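Local coordinates for protein citrate lyase, subunit 1 (Methanosaeta concilii, PDB 6HXI) that probably forms part of an ATP citrate lyase that interconverts citrate, CoA and ATP with oxaloacetate, acetyl-CoA, ADP and phosphate, at residues 11-23 against 181-195. Residues are numbered along the deposited sequence; the frame is centred on the assembly and turned at random.
Sequences AKNLLARYLPEYL and EFITALWRFYSDTGF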
loop_
_atom_site.group_PDB
_atom_site.type_symbol
_atom_site.label_atom_id
_atom_site.label_comp_id
_atom_site.label_asym_id
_atom_site.label_seq_id
_atom_site.Cartn_x
_atom_site.Cartn_y
_atom_site.Cartn_z
ATOM N N ALA C 11 40.314 3.754 53.581
ATOM C CA ALA C 11 40.282 2.372 54.072
ATOM C C ALA C 11 39.528 2.261 55.421
ATOM O O ALA C 11 38.672 1.388 55.587
ATOM C CB ALA C 11 41.701 1.838 54.196
ATOM N N LYS C 12 39.823 3.187 56.356
ATOM C CA LYS C 12 39.197 3.275 57.677
ATOM C C LYS C 12 37.729 3.680 57.559
ATOM O O LYS C 12 36.908 3.182 58.328
ATOM C CB LYS C 12 39.958 4.247 58.588
ATOM C CG LYS C 12 41.242 3.653 59.140
ATOM C CD LYS C 12 42.032 4.646 59.944
ATOM C CE LYS C 12 43.056 3.914 60.768
ATOM N NZ LYS C 12 43.891 4.839 61.562
ATOM N N ASN C 13 37.401 4.565 56.593
ATOM C CA ASN C 13 36.032 5.009 56.324
ATOM C C ASN C 13 35.207 3.841 55.809
ATOM O O ASN C 13 34.067 3.675 56.259
ATOM C CB ASN C 13 35.994 6.173 55.341
ATOM C CG ASN C 13 35.118 7.313 55.791
ATOM O OD1 ASN C 13 33.944 7.140 56.156
ATOM N ND2 ASN C 13 35.675 8.513 55.788
ATOM N N LEU C 14 35.806 3.004 54.903
ATOM C CA LEU C 14 35.187 1.781 54.367
ATOM C C LEU C 14 34.937 0.812 55.534
ATOM O O LEU C 14 33.833 0.288 55.674
ATOM C CB LEU C 14 36.060 1.102 53.278
ATOM C CG LEU C 14 36.057 1.725 51.868
ATOM C CD1 LEU C 14 37.152 1.130 50.980
ATOM C CD2 LEU C 14 34.718 1.560 51.203
ATOM N N LEU C 15 35.954 0.617 56.391
ATOM C CA LEU C 15 35.857 -0.251 57.560
ATOM C C LEU C 15 34.773 0.240 58.527
ATOM O O LEU C 15 33.992 -0.574 59.018
ATOM C CB LEU C 15 37.206 -0.390 58.289
ATOM C CG LEU C 15 37.249 -1.574 59.243
ATOM C CD1 LEU C 15 37.499 -2.843 58.500
ATOM C CD2 LEU C 15 38.298 -1.387 60.312
ATOM N N ALA C 16 34.715 1.555 58.774
ATOM C CA ALA C 16 33.728 2.175 59.656
ATOM C C ALA C 16 32.314 2.000 59.109
ATOM O O ALA C 16 31.414 1.660 59.866
ATOM C CB ALA C 16 34.040 3.642 59.842
ATOM N N ARG C 17 32.143 2.143 57.782
ATOM C CA ARG C 17 30.860 2.009 57.107
ATOM C C ARG C 17 30.377 0.573 56.932
ATOM O O ARG C 17 29.240 0.280 57.290
ATOM C CB ARG C 17 30.883 2.734 55.741
ATOM C CG ARG C 17 29.501 3.119 55.210
ATOM C CD ARG C 17 29.492 4.475 54.523
ATOM N NE ARG C 17 29.685 4.370 53.075
ATOM C CZ ARG C 17 30.854 4.506 52.453
ATOM N NH1 ARG C 17 31.962 4.746 53.149
ATOM N NH2 ARG C 17 30.924 4.399 51.132
ATOM N N TYR C 18 31.203 -0.307 56.356
ATOM C CA TYR C 18 30.748 -1.644 55.971
ATOM C C TYR C 18 31.125 -2.803 56.940
ATOM O O TYR C 18 30.410 -3.810 56.935
ATOM C CB TYR C 18 31.166 -1.937 54.510
ATOM C CG TYR C 18 30.563 -0.907 53.582
ATOM C CD1 TYR C 18 29.192 -0.888 53.331
ATOM C CD2 TYR C 18 31.328 0.143 53.085
ATOM C CE1 TYR C 18 28.610 0.114 52.557
ATOM C CE2 TYR C 18 30.753 1.158 52.322
ATOM C CZ TYR C 18 29.392 1.138 52.057
ATOM O OH TYR C 18 28.798 2.127 51.301
ATOM N N LEU C 19 32.126 -2.648 57.825
ATOM C CA LEU C 19 32.416 -3.736 58.774
ATOM C C LEU C 19 31.264 -3.995 59.806
ATOM O O LEU C 19 31.010 -5.173 60.078
ATOM C CB LEU C 19 33.765 -3.602 59.476
ATOM C CG LEU C 19 34.281 -4.901 60.134
ATOM C CD1 LEU C 19 34.911 -5.844 59.100
ATOM C CD2 LEU C 19 35.271 -4.591 61.243
ATOM N N PRO C 20 30.505 -2.977 60.316
ATOM C CA PRO C 20 29.390 -3.282 61.243
ATOM C C PRO C 20 28.216 -4.094 60.656
ATOM O O PRO C 20 27.238 -4.322 61.364
ATOM C CB PRO C 20 28.926 -1.894 61.712
ATOM C CG PRO C 20 30.025 -0.971 61.380
ATOM C CD PRO C 20 30.652 -1.518 60.152
ATOM N N GLU C 21 28.322 -4.541 59.386
ATOM C CA GLU C 21 27.333 -5.348 58.658
ATOM C C GLU C 21 27.633 -6.846 58.783
ATOM O O GLU C 21 26.753 -7.672 58.554
ATOM C CB GLU C 21 27.308 -4.957 57.168
ATOM C CG GLU C 21 26.534 -3.678 56.885
ATOM C CD GLU C 21 26.513 -3.203 55.444
ATOM O OE1 GLU C 21 26.519 -4.053 54.522
ATOM O OE2 GLU C 21 26.441 -1.971 55.240
ATOM N N TYR C 22 28.881 -7.182 59.136
ATOM C CA TYR C 22 29.406 -8.540 59.322
ATOM C C TYR C 22 29.654 -8.818 60.819
ATOM O O TYR C 22 29.493 -9.947 61.291
ATOM C CB TYR C 22 30.731 -8.695 58.529
ATOM C CG TYR C 22 30.631 -8.320 57.063
ATOM C CD1 TYR C 22 29.885 -9.089 56.175
ATOM C CD2 TYR C 22 31.271 -7.191 56.568
ATOM C CE1 TYR C 22 29.794 -8.752 54.824
ATOM C CE2 TYR C 22 31.195 -6.847 55.216
ATOM C CZ TYR C 22 30.452 -7.629 54.346
ATOM O OH TYR C 22 30.351 -7.290 53.014
ATOM N N LEU C 23 30.044 -7.765 61.546
ATOM C CA LEU C 23 30.384 -7.746 62.965
ATOM C C LEU C 23 29.436 -6.775 63.700
ATOM O O LEU C 23 28.578 -6.155 63.063
ATOM C CB LEU C 23 31.837 -7.222 63.031
ATOM C CG LEU C 23 32.686 -7.493 64.261
ATOM C CD1 LEU C 23 32.825 -8.991 64.532
ATOM C CD2 LEU C 23 34.057 -6.858 64.101
ATOM N N GLU C 181 36.035 -13.511 65.572
ATOM C CA GLU C 181 34.884 -12.837 64.990
ATOM C C GLU C 181 35.303 -11.624 64.150
ATOM O O GLU C 181 34.725 -11.403 63.072
ATOM C CB GLU C 181 33.874 -12.441 66.081
ATOM C CG GLU C 181 32.873 -13.547 66.400
ATOM C CD GLU C 181 32.507 -13.769 67.861
ATOM O OE1 GLU C 181 32.036 -12.812 68.521
ATOM O OE2 GLU C 181 32.643 -14.923 68.332
ATOM N N PHE C 182 36.310 -10.854 64.634
ATOM C CA PHE C 182 36.802 -9.670 63.936
ATOM C C PHE C 182 37.506 -9.996 62.622
ATOM O O PHE C 182 37.252 -9.316 61.609
ATOM C CB PHE C 182 37.683 -8.791 64.850
ATOM C CG PHE C 182 38.460 -7.718 64.121
ATOM C CD1 PHE C 182 37.811 -6.628 63.557
ATOM C CD2 PHE C 182 39.832 -7.842 63.925
ATOM C CE1 PHE C 182 38.521 -5.666 62.841
ATOM C CE2 PHE C 182 40.541 -6.881 63.202
ATOM C CZ PHE C 182 39.880 -5.795 62.672
ATOM N N ILE C 183 38.386 -11.017 62.625
ATOM C CA ILE C 183 39.148 -11.385 61.415
ATOM C C ILE C 183 38.249 -12.139 60.411
ATOM O O ILE C 183 38.494 -12.055 59.200
ATOM C CB ILE C 183 40.503 -12.090 61.711
ATOM C CG1 ILE C 183 40.334 -13.558 62.174
ATOM C CG2 ILE C 183 41.341 -11.261 62.724
ATOM C CD1 ILE C 183 41.682 -14.337 62.258
ATOM N N THR C 184 37.165 -12.803 60.916
ATOM C CA THR C 184 36.166 -13.495 60.085
ATOM C C THR C 184 35.367 -12.436 59.314
ATOM O O THR C 184 35.123 -12.608 58.120
ATOM C CB THR C 184 35.297 -14.456 60.941
ATOM O OG1 THR C 184 36.124 -15.534 61.386
ATOM C CG2 THR C 184 34.108 -15.041 60.179
ATOM N N ALA C 185 34.987 -11.338 60.008
ATOM C CA ALA C 185 34.264 -10.186 59.463
ATOM C C ALA C 185 35.153 -9.424 58.477
ATOM O O ALA C 185 34.679 -9.003 57.420
ATOM C CB ALA C 185 33.837 -9.264 60.594
ATOM N N LEU C 186 36.451 -9.274 58.822
ATOM C CA LEU C 186 37.445 -8.584 57.997
ATOM C C LEU C 186 37.640 -9.287 56.664
ATOM O O LEU C 186 37.765 -8.604 55.649
ATOM C CB LEU C 186 38.780 -8.417 58.730
ATOM C CG LEU C 186 39.741 -7.380 58.137
ATOM C CD1 LEU C 186 39.312 -5.975 58.499
ATOM C CD2 LEU C 186 41.157 -7.628 58.613
ATOM N N TRP C 187 37.618 -10.644 56.660
ATOM C CA TRP C 187 37.698 -11.446 55.433
ATOM C C TRP C 187 36.464 -11.196 54.552
ATOM O O TRP C 187 36.602 -11.062 53.340
ATOM C CB TRP C 187 37.836 -12.950 55.718
ATOM C CG TRP C 187 37.899 -13.741 54.445
ATOM C CD1 TRP C 187 38.967 -13.858 53.605
ATOM C CD2 TRP C 187 36.801 -14.381 53.789
ATOM N NE1 TRP C 187 38.616 -14.577 52.487
ATOM C CE2 TRP C 187 37.284 -14.889 52.560
ATOM C CE3 TRP C 187 35.440 -14.545 54.103
ATOM C CZ2 TRP C 187 36.471 -15.609 51.677
ATOM C CZ3 TRP C 187 34.637 -15.269 53.237
ATOM C CH2 TRP C 187 35.151 -15.788 52.035
ATOM N N ARG C 188 35.266 -11.143 55.166
ATOM C CA ARG C 188 34.005 -10.909 54.460
ATOM C C ARG C 188 34.035 -9.515 53.846
ATOM O O ARG C 188 33.671 -9.343 52.686
ATOM C CB ARG C 188 32.814 -11.083 55.422
ATOM C CG ARG C 188 32.668 -12.493 55.973
ATOM C CD ARG C 188 31.283 -12.689 56.570
ATOM N NE ARG C 188 31.236 -13.790 57.536
ATOM C CZ ARG C 188 31.038 -15.070 57.224
ATOM N NH1 ARG C 188 30.906 -15.443 55.954
ATOM N NH2 ARG C 188 31.004 -15.992 58.175
ATOM N N PHE C 189 34.554 -8.547 54.603
ATOM C CA PHE C 189 34.753 -7.175 54.176
ATOM C C PHE C 189 35.749 -7.125 53.001
ATOM O O PHE C 189 35.492 -6.450 52.018
ATOM C CB PHE C 189 35.229 -6.337 55.377
ATOM C CG PHE C 189 35.701 -4.933 55.084
ATOM C CD1 PHE C 189 34.790 -3.923 54.797
ATOM C CD2 PHE C 189 37.057 -4.612 55.134
ATOM C CE1 PHE C 189 35.224 -2.623 54.529
ATOM C CE2 PHE C 189 37.491 -3.311 54.865
ATOM C CZ PHE C 189 36.569 -2.322 54.563
ATOM N N TYR C 190 36.846 -7.879 53.092
ATOM C CA TYR C 190 37.895 -7.981 52.061
ATOM C C TYR C 190 37.289 -8.548 50.752
ATOM O O TYR C 190 37.471 -7.975 49.668
ATOM C CB TYR C 190 39.017 -8.893 52.608
ATOM C CG TYR C 190 40.136 -9.220 51.638
ATOM C CD1 TYR C 190 41.272 -8.423 51.562
ATOM C CD2 TYR C 190 40.103 -10.383 50.869
ATOM C CE1 TYR C 190 42.316 -8.733 50.689
ATOM C CE2 TYR C 190 41.150 -10.714 50.015
ATOM C CZ TYR C 190 42.251 -9.882 49.924
ATOM O OH TYR C 190 43.281 -10.191 49.074
ATOM N N SER C 191 36.536 -9.649 50.897
ATOM C CA SER C 191 35.886 -10.418 49.842
ATOM C C SER C 191 34.758 -9.708 49.117
ATOM O O SER C 191 34.613 -9.888 47.911
ATOM C CB SER C 191 35.378 -11.740 50.404
ATOM O OG SER C 191 36.406 -12.706 50.275
ATOM N N ASP C 192 33.926 -8.956 49.844
ATOM C CA ASP C 192 32.782 -8.271 49.253
ATOM C C ASP C 192 33.068 -6.853 48.777
ATOM O O ASP C 192 32.303 -6.348 47.939
ATOM C CB ASP C 192 31.586 -8.282 50.221
ATOM C CG ASP C 192 31.093 -9.655 50.669
ATOM O OD1 ASP C 192 31.363 -10.651 49.952
ATOM O OD2 ASP C 192 30.408 -9.725 51.716
ATOM N N THR C 193 34.164 -6.218 49.270
ATOM C CA THR C 193 34.496 -4.833 48.917
ATOM C C THR C 193 35.647 -4.719 47.868
ATOM O O THR C 193 36.074 -3.604 47.552
ATOM C CB THR C 193 34.736 -4.005 50.186
ATOM O OG1 THR C 193 33.859 -4.491 51.193
ATOM C CG2 THR C 193 34.452 -2.514 49.993
ATOM N N GLY C 194 36.072 -5.841 47.293
ATOM C CA GLY C 194 37.055 -5.862 46.212
ATOM C C GLY C 194 38.472 -5.441 46.536
ATOM O O GLY C 194 39.137 -4.800 45.721
ATOM N N PHE C 195 38.944 -5.829 47.723
ATOM C CA PHE C 195 40.296 -5.547 48.174
ATOM C C PHE C 195 41.246 -6.556 47.589
ATOM O O PHE C 195 40.865 -7.700 47.347
ATOM C CB PHE C 195 40.385 -5.605 49.712
ATOM C CG PHE C 195 39.869 -4.384 50.427
ATOM C CD1 PHE C 195 38.525 -4.272 50.764
ATOM C CD2 PHE C 195 40.727 -3.348 50.767
ATOM C CE1 PHE C 195 38.047 -3.139 51.422
ATOM C CE2 PHE C 195 40.246 -2.211 51.409
ATOM C CZ PHE C 195 38.908 -2.117 51.739
HETATM O O HOH W 1 30.983 -11.930 60.134
#
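Phe189 meets Leu15 and Leu14 where two helices of the ATP-grasp domain pack together, its ring lying between them and illustrating how large side chains bridge widely spaced axes. The axes of 11-18 and 181-192 stay 11.2 Å apart, and their directions differ by 111°. A chi1 of 171° sets the Phe189 ring trans to its own amide nitrogen and carries it across to helix 11-18: Leu15 CD1 sits over one face in a CH-pi contact, 4.0 Å from the ring centroid, while Leu14 CB lies at the edge, in the ring plane. Leu15 CD1 also touches Leu186 CD1.

Further along, the chain comes closer. Leu19 turns CD1 onto Ala185 and Phe189 CB, and its CD2 joins Leu23 CD2 at the edge of the Phe182 ring. Tyr22 CA approaches Ala185 CA to 5.1 Å, a closeness consistent with the small alanine side chain, and the CB atoms of Tyr22 and Leu23 each lie 3.8 Å from Ala185 CB. Arg188 CB rests over one face of the Tyr22 ring, a second CH-pi contact, and the Arg188 guanidinium pairs with Asp160.

Further out, helix 173-192 packs on one antiparallel sheet, laying Leu186 and Ile183 on strand 118-125; Phe195 packs on strand 209-220 of the same sheet and receives Leu14 CD1 at its CZ, 3.8 Å away. Arg230 hydrogen-bonds Tyr22 OH through NH2 and Thr193 OG1 through NH1, so one guanidinium links the two segments. Thr193 OG1 also donates to a lone pair of Phe189 O (2.7 Å), which accepts from Thr193 N too. A water donates to Tyr22 O and accepts from Arg188 NE, and Tyr22 OH gives a weak hydrogen bond to Asp192 OD2 at 2.8 Å.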